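Local coordinates for protein neutral ceramidase (Pseudomonas aeruginosa, PDB 2ZWS) that hydrolyses the N-acyl linkage of ceramides to release sphingosine and a free fatty acid, and can also run the reaction in reverse to make ceramide, at residues 402-407 with 422-427; 418-423 with 477-482; 365-370 with 377-382. All blocks are in the same frame, centred on the assembly; numbering follows the deposited sequence.

Interactions 1 and 2 are neighbours, their centres 7 Å apart, and both use helix 414-428. In interaction 1 this helix lies against strand 403-407 of a mixed four-stranded sheet; in interaction 2 it meets helix 471-488, which covers the same sheet. They touch directly, the CG of Leu406 lying 3.7 Å from CD1 of Phe479, so the two contacts join in one largely apolar interface between the sheet and the helices on it. Interaction 3 comes first along the chain and stands apart, its centre 33 Å from that of interaction 1 and 27 Å from that of interaction 2. It ties helix 365-370 to the turn after strand 376-378, a local feature separate from the helix-sheet packing.

Interaction 1: residues 402-407 with 422-427; sequences QLELLG and RAVQAA
Val424, on helix 414-428, spreads its two methyls over strand 403-407, meeting Leu406 with one and Glu404 with the other. The apolar part is the pair Leu406 CD2 and Val424 CG2, 4.1 Å apart, in which the two side chains run past each other in opposite directions. Met397 of the adjoining strand 392-400 packs against both.

The second part is a carboxylate against a methyl: OE1 of Glu404 comes to 3.4 Å from CG1 of Val424. CG1 lies anti to the backbone N of Val424 (chi1 166°), which sends it to the carboxylate and leaves CG2 for the leucine. Glu404 reaches the helix with its chain extended beyond CG (chi2 -178°).

No hydrogen bond joins the two segments. The polar link comes just past the segment, at Ser428, whose hydroxyl is hydrogen-bonded both to Glu404 OE1 and to the carbonyl O of Val424. Because strand 435-439 follows the helix and pairs parallel with 403-407, the unit is a beta-alpha-beta crossover. Both bonds together would require a shared proton or a protonated Glu404, which would fit a raised pKa for a carboxylate buried among methyls near the carboxyl end of a helix, with Ser428 easing its burial.

Interaction 2: residues 418-423 with 477-482; sequences VRIRRA and QLFVDM
Ile420 and Phe479 meet between helices 414-428 and 471-488, and each buries slightly over 40 Å² there. The touching branch of Ile420 is its gamma methyl CG2, 3.8 Å from CB of Phe479 and 4.0 Å from CD2 on the ring, which it approaches obliquely. The isoleucine holds CG2 anti to its backbone N, with CG1 beside that nitrogen (chi1 -64°), and this aims the methyl at the root of the phenylalanine. The phenylalanine ring continues past Ile420 to the underlying sheet, where it lies against Ile395 and Met397 of strand 392-400.

Val480, next to Phe479 in sequence and the third large contributor, meets Ala423, about one turn beyond Ile420. Its CG2 rests 3.5 Å from CB of Ala423, a close methyl-to-methyl contact, and lies 4.0 Å from the carbonyl C of the same alanine. The small side chain lets the backbones come near: the CA atoms of Ala423 and Val480 are 6.5 Å apart, against 7.2 Å for Ile420 and Phe479.

No hydrogen bond or salt bridge crosses between the segments, and the charges point to other partners. Arg419 forms salt bridges with Glu453 and Asp170, Arg421 with Asp179, and Asp481 with Arg310.

Both helices run in the same general sense and share an apolar seam lying on the sheet of strands 295-303, 392-400, 403-407 and 435-439. This is the helix-on-sheet layering of an alpha/beta fold, with Phe479 filling the angle between the two helices and the strands.

Interaction 3: residues 365-370 with 377-382; sequences QELVQC and LADTGN
The carboxylate of Asp379 is the flat group of this contact, and its two sides have different partners. Over one face sits CD2 of Leu367, some 3.3 Å above the plane and nearly over CG. From the opposite side comes the backbone N-H of Asn382, which donates to OD1 from well above the plane (44° out of it). That bond, from the residue three positions on, makes the turn 379-382 an Asx motif, and it follows directly on strand 376-378, where Leu377 and Ala378 both face Ile326 in a classic beta bulge.

Leu367 is the helix's contribution. Its CD2 methyl is 3.4 Å from both CG and OD2 of Asp379 and 3.7 Å from OD1, so it sits over one face, close to the carbon and to both oxygens. The CG of Leu367 stands anti to the backbone N (chi1 -180°), carrying the branched end out from helix 365-370 toward Asp379. Asn382 adds a minor contact with the same methyl. Nothing polar joins the two segments: the methyl shields one side of a group whose OD1 already serves the turn.

Nearby chain closes round the pair. Thr323 packs on Leu367 and Pro364 on Asp379, while the backbones of Leu377 and Ala378 hydrogen-bond to Ile326. Three residues beyond Leu367, the side chain of Cys370 touches Cys322, consistent with the disulfide inferred between them, which would tie the helix to the chain leading into strand 326-327. The turn itself is closed by Asn382 N and Asp379 OD1, 3.2 Å apart, with an N-H...O angle of 145°.

Interaction 1: residues 402-407 with 422-427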
loop_
_atom_site.group_PDB
_atom_site.type_symbol
_atom_site.label_atom_id
_atom_site.label_comp_id
_atom_site.label_asym_id
_atom_site.label_seq_id
_atom_site.Cartn_x
_atom_site.Cartn_y
_atom_site.Cartn_z
ATOM N N GLN A 402 3.116 25.281 7.001
ATOM C CA GLN A 402 2.180 25.213 8.149
ATOM C C GLN A 402 1.548 23.833 8.336
ATOM O O GLN A 402 0.631 23.669 9.155
ATOM C CB GLN A 402 1.076 26.274 8.006
ATOM C CG GLN A 402 0.052 25.981 6.890
ATOM C CD GLN A 402 0.342 26.655 5.543
ATOM O OE1 GLN A 402 -0.599 27.057 4.840
ATOM N NE2 GLN A 402 1.603 26.731 5.156
ATOM N N LEU A 403 2.013 22.855 7.557
ATOM C CA LEU A 403 1.527 21.470 7.667
ATOM C C LEU A 403 2.478 20.609 8.457
ATOM O O LEU A 403 3.690 20.757 8.347
ATOM C CB LEU A 403 1.441 20.810 6.295
ATOM C CG LEU A 403 0.713 21.562 5.205
ATOM C CD1 LEU A 403 0.688 20.681 3.947
ATOM C CD2 LEU A 403 -0.693 21.930 5.649
ATOM N N GLU A 404 1.918 19.701 9.247
ATOM C CA GLU A 404 2.738 18.619 9.797
ATOM C C GLU A 404 2.136 17.310 9.374
ATOM O O GLU A 404 0.923 17.141 9.424
ATOM C CB GLU A 404 2.849 18.665 11.316
ATOM C CG GLU A 404 3.930 19.590 11.799
ATOM C CD GLU A 404 4.079 19.608 13.322
ATOM O OE1 GLU A 404 3.080 19.364 14.055
ATOM O OE2 GLU A 404 5.205 19.897 13.777
ATOM N N LEU A 405 3.006 16.403 8.943
ATOM C CA LEU A 405 2.600 15.110 8.432
ATOM C C LEU A 405 3.231 14.076 9.361
ATOM O O LEU A 405 4.445 14.049 9.555
ATOM C CB LEU A 405 3.116 14.970 6.996
ATOM C CG LEU A 405 2.958 13.612 6.320
ATOM C CD1 LEU A 405 1.480 13.179 6.216
ATOM C CD2 LEU A 405 3.619 13.602 4.953
ATOM N N LEU A 406 2.400 13.251 9.978
ATOM C CA LEU A 406 2.888 12.222 10.885
ATOM C C LEU A 406 2.883 10.875 10.204
ATOM O O LEU A 406 1.909 10.520 9.532
ATOM C CB LEU A 406 1.986 12.105 12.110
ATOM C CG LEU A 406 1.988 13.166 13.223
ATOM C CD1 LEU A 406 2.055 14.590 12.763
ATOM C CD2 LEU A 406 0.755 12.963 14.142
ATOM N N GLY A 407 3.975 10.123 10.380
ATOM C CA GLY A 407 4.044 8.776 9.828
ATOM C C GLY A 407 3.988 7.810 11.009
ATOM O O GLY A 407 4.912 7.790 11.842
ATOM N N ARG A 422 -5.178 15.919 17.451
ATOM C CA ARG A 422 -5.563 17.016 18.356
ATOM C C ARG A 422 -4.417 17.405 19.275
ATOM O O ARG A 422 -4.154 18.588 19.502
ATOM C CB ARG A 422 -6.753 16.613 19.223
ATOM C CG ARG A 422 -8.076 16.582 18.498
ATOM C CD ARG A 422 -9.167 15.982 19.367
ATOM N NE ARG A 422 -10.425 16.017 18.641
ATOM C CZ ARG A 422 -11.505 15.313 18.946
ATOM N NH1 ARG A 422 -11.503 14.473 19.975
ATOM N NH2 ARG A 422 -12.586 15.445 18.192
ATOM N N ALA A 423 -3.771 16.387 19.846
ATOM C CA ALA A 423 -2.709 16.617 20.828
ATOM C C ALA A 423 -1.505 17.282 20.159
ATOM O O ALA A 423 -0.905 18.211 20.705
ATOM C CB ALA A 423 -2.320 15.325 21.481
ATOM N N VAL A 424 -1.156 16.805 18.961
ATOM C CA VAL A 424 -0.062 17.380 18.193
ATOM C C VAL A 424 -0.381 18.801 17.718
ATOM O O VAL A 424 0.470 19.698 17.840
ATOM C CB VAL A 424 0.335 16.462 17.024
ATOM C CG1 VAL A 424 1.258 17.199 15.998
ATOM C CG2 VAL A 424 0.984 15.187 17.562
ATOM N N GLN A 425 -1.593 19.027 17.209
ATOM C CA GLN A 425 -1.976 20.385 16.821
ATOM C C GLN A 425 -1.889 21.353 18.018
ATOM O O GLN A 425 -1.426 22.488 17.865
ATOM C CB GLN A 425 -3.371 20.414 16.164
ATOM C CG GLN A 425 -3.851 21.835 15.771
ATOM C CD GLN A 425 -2.955 22.508 14.756
ATOM O OE1 GLN A 425 -2.945 22.157 13.572
ATOM N NE2 GLN A 425 -2.199 23.486 15.213
ATOM N N ALA A 426 -2.315 20.910 19.198
ATOM C CA ALA A 426 -2.215 21.775 20.393
ATOM C C ALA A 426 -0.754 22.110 20.705
ATOM O O ALA A 426 -0.432 23.263 20.982
ATOM C CB ALA A 426 -2.935 21.137 21.605
ATOM N N ALA A 427 0.128 21.116 20.627
ATOM C CA ALA A 427 1.544 21.314 20.903
ATOM C C ALA A 427 2.235 22.151 19.830
ATOM O O ALA A 427 3.181 22.887 20.122
ATOM C CB ALA A 427 2.251 19.971 21.078
#

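Interaction 2: residues 418-423 with 477-482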
loop_
_atom_site.group_PDB
_atom_site.type_symbol
_atom_site.label_atom_id
_atom_site.label_comp_id
_atom_site.label_asym_id
_atom_site.label_seq_id
_atom_site.Cartn_x
_atom_site.Cartn_y
_atom_site.Cartn_z
ATOM N N VAL A 418 -7.437 10.564 15.650
ATOM C CA VAL A 418 -7.947 11.909 15.945
ATOM C C VAL A 418 -7.380 12.463 17.261
ATOM O O VAL A 418 -7.000 13.622 17.331
ATOM C CB VAL A 418 -9.501 11.974 15.937
ATOM C CG1 VAL A 418 -9.983 13.330 16.468
ATOM C CG2 VAL A 418 -10.012 11.748 14.528
ATOM N N ARG A 419 -7.327 11.638 18.299
ATOM C CA ARG A 419 -6.771 12.114 19.579
ATOM C C ARG A 419 -5.299 12.560 19.431
ATOM O O ARG A 419 -4.866 13.565 20.018
ATOM C CB ARG A 419 -6.896 11.048 20.660
ATOM C CG ARG A 419 -8.301 10.995 21.263
ATOM C CD ARG A 419 -8.300 9.990 22.378
ATOM N NE ARG A 419 -9.649 9.563 22.717
ATOM C CZ ARG A 419 -9.896 8.581 23.573
ATOM N NH1 ARG A 419 -11.158 8.227 23.839
ATOM N NH2 ARG A 419 -8.879 7.964 24.166
ATOM N N ILE A 420 -4.539 11.820 18.632
ATOM C CA ILE A 420 -3.131 12.168 18.423
ATOM C C ILE A 420 -3.020 13.456 17.608
ATOM O O ILE A 420 -2.273 14.354 17.963
ATOM C CB ILE A 420 -2.357 11.019 17.775
ATOM C CG1 ILE A 420 -2.343 9.819 18.736
ATOM C CG2 ILE A 420 -0.933 11.464 17.454
ATOM C CD1 ILE A 420 -1.732 8.544 18.166
ATOM N N ARG A 421 -3.821 13.561 16.553
ATOM C CA ARG A 421 -3.879 14.765 15.744
ATOM C C ARG A 421 -4.158 16.005 16.599
ATOM O O ARG A 421 -3.456 17.014 16.488
ATOM C CB ARG A 421 -4.976 14.603 14.707
ATOM C CG ARG A 421 -4.593 15.062 13.332
ATOM C CD ARG A 421 -5.843 15.134 12.496
ATOM N NE ARG A 421 -6.495 13.839 12.361
ATOM C CZ ARG A 421 -7.735 13.659 11.890
ATOM N NH1 ARG A 421 -8.502 14.693 11.532
ATOM N NH2 ARG A 421 -8.210 12.422 11.768
ATOM N N ARG A 422 -5.178 15.919 17.451
ATOM C CA ARG A 422 -5.563 17.016 18.356
ATOM C C ARG A 422 -4.417 17.405 19.275
ATOM O O ARG A 422 -4.154 18.588 19.502
ATOM C CB ARG A 422 -6.753 16.613 19.223
ATOM C CG ARG A 422 -8.076 16.582 18.498
ATOM C CD ARG A 422 -9.167 15.982 19.367
ATOM N NE ARG A 422 -10.425 16.017 18.641
ATOM C CZ ARG A 422 -11.505 15.313 18.946
ATOM N NH1 ARG A 422 -11.503 14.473 19.975
ATOM N NH2 ARG A 422 -12.586 15.445 18.192
ATOM N N ALA A 423 -3.771 16.387 19.846
ATOM C CA ALA A 423 -2.709 16.617 20.828
ATOM C C ALA A 423 -1.505 17.282 20.159
ATOM O O ALA A 423 -0.905 18.211 20.705
ATOM C CB ALA A 423 -2.320 15.325 21.481
ATOM N N GLN A 477 1.877 10.062 23.385
ATOM C CA GLN A 477 3.042 10.622 24.079
ATOM C C GLN A 477 4.225 10.797 23.132
ATOM O O GLN A 477 4.874 11.841 23.134
ATOM C CB GLN A 477 3.469 9.686 25.191
ATOM C CG GLN A 477 4.754 10.093 25.882
ATOM C CD GLN A 477 5.040 9.194 27.042
ATOM O OE1 GLN A 477 5.965 8.375 27.001
ATOM N NE2 GLN A 477 4.215 9.294 28.065
ATOM N N LEU A 478 4.491 9.759 22.336
ATOM C CA LEU A 478 5.633 9.778 21.420
ATOM C C LEU A 478 5.515 10.900 20.387
ATOM O O LEU A 478 6.494 11.630 20.118
ATOM C CB LEU A 478 5.780 8.422 20.740
ATOM C CG LEU A 478 6.188 7.276 21.674
ATOM C CD1 LEU A 478 6.096 5.941 20.957
ATOM C CD2 LEU A 478 7.561 7.467 22.277
ATOM N N PHE A 479 4.336 11.018 19.784
ATOM C CA PHE A 479 4.104 12.091 18.820
ATOM C C PHE A 479 4.083 13.480 19.444
ATOM O O PHE A 479 4.565 14.446 18.836
ATOM C CB PHE A 479 2.850 11.805 17.990
ATOM C CG PHE A 479 3.083 10.825 16.870
ATOM C CD1 PHE A 479 3.868 11.197 15.775
ATOM C CD2 PHE A 479 2.534 9.535 16.892
ATOM C CE1 PHE A 479 4.112 10.313 14.720
ATOM C CE2 PHE A 479 2.782 8.642 15.792
ATOM C CZ PHE A 479 3.582 9.053 14.719
ATOM N N VAL A 480 3.496 13.621 20.636
ATOM C CA VAL A 480 3.511 14.942 21.278
ATOM C C VAL A 480 4.944 15.352 21.613
ATOM O O VAL A 480 5.356 16.500 21.325
ATOM C CB VAL A 480 2.596 14.979 22.520
ATOM C CG1 VAL A 480 2.912 16.211 23.398
ATOM C CG2 VAL A 480 1.159 15.009 22.046
ATOM N N ASP A 481 5.717 14.419 22.166
ATOM C CA ASP A 481 7.103 14.728 22.517
ATOM C C ASP A 481 7.906 15.140 21.264
ATOM O O ASP A 481 8.704 16.088 21.304
ATOM C CB ASP A 481 7.759 13.562 23.278
ATOM C CG ASP A 481 7.227 13.409 24.718
ATOM O OD1 ASP A 481 6.439 14.274 25.170
ATOM O OD2 ASP A 481 7.611 12.426 25.401
ATOM N N MET A 482 7.650 14.463 20.138
ATOM C CA MET A 482 8.336 14.794 18.884
ATOM C C MET A 482 7.913 16.178 18.400
ATOM O O MET A 482 8.748 16.959 17.959
ATOM C CB MET A 482 8.047 13.736 17.819
ATOM C CG MET A 482 8.788 14.032 16.511
ATOM S SD MET A 482 8.784 12.568 15.448
ATOM C CE MET A 482 10.025 11.556 16.275
#

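Interaction 3: residues 365-370 with 377-382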
loop_
_atom_site.group_PDB
_atom_site.type_symbol
_atom_site.label_atom_id
_atom_site.label_comp_id
_atom_site.label_asym_id
_atom_site.label_seq_id
_atom_site.Cartn_x
_atom_site.Cartn_y
_atom_site.Cartn_z
ATOM N N GLN A 365 2.050 -14.540 33.964
ATOM C CA GLN A 365 0.988 -13.852 34.709
ATOM C C GLN A 365 1.035 -12.339 34.547
ATOM O O GLN A 365 -0.008 -11.676 34.484
ATOM C CB GLN A 365 1.056 -14.211 36.206
ATOM C CG GLN A 365 -0.111 -13.642 37.024
ATOM C CD GLN A 365 0.195 -13.476 38.507
ATOM O OE1 GLN A 365 -0.682 -13.089 39.285
ATOM N NE2 GLN A 365 1.435 -13.760 38.907
ATOM N N GLU A 366 2.246 -11.798 34.491
ATOM C CA GLU A 366 2.440 -10.358 34.363
ATOM C C GLU A 366 1.835 -9.900 33.039
ATOM O O GLU A 366 1.176 -8.863 32.970
ATOM C CB GLU A 366 3.930 -9.995 34.447
ATOM C CG GLU A 366 4.698 -10.701 35.586
ATOM C CD GLU A 366 5.368 -12.015 35.154
ATOM O OE1 GLU A 366 6.519 -11.972 34.656
ATOM O OE2 GLU A 366 4.756 -13.096 35.328
ATOM N N LEU A 367 2.032 -10.706 32.000
ATOM C CA LEU A 367 1.475 -10.398 30.682
ATOM C C LEU A 367 -0.056 -10.483 30.671
ATOM O O LEU A 367 -0.722 -9.571 30.193
ATOM C CB LEU A 367 2.080 -11.315 29.603
ATOM C CG LEU A 367 1.556 -11.060 28.180
ATOM C CD1 LEU A 367 2.025 -9.700 27.665
ATOM C CD2 LEU A 367 1.981 -12.156 27.245
ATOM N N VAL A 368 -0.605 -11.574 31.215
ATOM C CA VAL A 368 -2.053 -11.737 31.316
ATOM C C VAL A 368 -2.654 -10.518 32.017
ATOM O O VAL A 368 -3.663 -9.965 31.570
ATOM C CB VAL A 368 -2.441 -13.052 32.084
ATOM C CG1 VAL A 368 -3.958 -13.156 32.270
ATOM C CG2 VAL A 368 -1.915 -14.290 31.347
ATOM N N GLN A 369 -2.022 -10.103 33.112
ATOM C CA GLN A 369 -2.541 -8.996 33.894
ATOM C C GLN A 369 -2.457 -7.666 33.168
ATOM O O GLN A 369 -3.440 -6.929 33.144
ATOM C CB GLN A 369 -1.892 -8.917 35.274
ATOM C CG GLN A 369 -2.367 -10.020 36.211
ATOM C CD GLN A 369 -3.885 -10.230 36.177
ATOM O OE1 GLN A 369 -4.372 -11.292 35.761
ATOM N NE2 GLN A 369 -4.637 -9.219 36.612
ATOM N N CYS A 370 -1.307 -7.352 32.575
ATOM C CA CYS A 370 -1.321 -6.004 32.046
ATOM C C CYS A 370 -1.989 -5.902 30.632
ATOM O O CYS A 370 -2.407 -4.800 30.309
ATOM C CB CYS A 370 0.000 -5.186 32.296
ATOM S SG CYS A 370 0.473 -4.766 34.020
ATOM N N LEU A 377 -4.666 -15.035 22.757
ATOM C CA LEU A 377 -4.626 -16.169 21.855
ATOM C C LEU A 377 -3.184 -16.577 21.556
ATOM O O LEU A 377 -2.847 -17.775 21.539
ATOM C CB LEU A 377 -5.361 -15.835 20.552
ATOM C CG LEU A 377 -5.317 -16.878 19.425
ATOM C CD1 LEU A 377 -6.049 -18.160 19.819
ATOM C CD2 LEU A 377 -5.905 -16.300 18.154
ATOM N N ALA A 378 -2.340 -15.579 21.300
ATOM C CA ALA A 378 -0.930 -15.824 20.990
ATOM C C ALA A 378 -0.054 -14.788 21.661
ATOM O O ALA A 378 -0.279 -13.588 21.517
ATOM C CB ALA A 378 -0.692 -15.840 19.474
ATOM N N ASP A 379 0.939 -15.268 22.404
ATOM C CA ASP A 379 1.920 -14.412 23.055
ATOM C C ASP A 379 3.077 -14.243 22.073
ATOM O O ASP A 379 4.040 -15.002 22.101
ATOM C CB ASP A 379 2.402 -15.065 24.365
ATOM C CG ASP A 379 3.535 -14.287 25.040
ATOM O OD1 ASP A 379 4.036 -13.306 24.444
ATOM O OD2 ASP A 379 3.947 -14.673 26.175
ATOM N N THR A 380 2.956 -13.246 21.206
ATOM C CA THR A 380 3.914 -13.071 20.082
ATOM C C THR A 380 5.246 -12.471 20.544
ATOM O O THR A 380 6.310 -12.773 19.989
ATOM C CB THR A 380 3.295 -12.203 18.942
ATOM O OG1 THR A 380 2.862 -10.956 19.489
ATOM C CG2 THR A 380 2.108 -12.913 18.314
ATOM N N GLY A 381 5.194 -11.630 21.573
ATOM C CA GLY A 381 6.368 -10.941 22.086
ATOM C C GLY A 381 7.413 -11.832 22.723
ATOM O O GLY A 381 8.606 -11.517 22.692
ATOM N N ASN A 382 6.964 -12.942 23.319
ATOM C CA ASN A 382 7.878 -13.834 24.041
ATOM C C ASN A 382 8.386 -15.010 23.225
ATOM O O ASN A 382 9.082 -15.879 23.761
ATOM C CB ASN A 382 7.217 -14.353 25.347
ATOM C CG ASN A 382 7.091 -13.272 26.414
ATOM O OD1 ASN A 382 6.048 -13.140 27.065
ATOM N ND2 ASN A 382 8.144 -12.496 26.601
#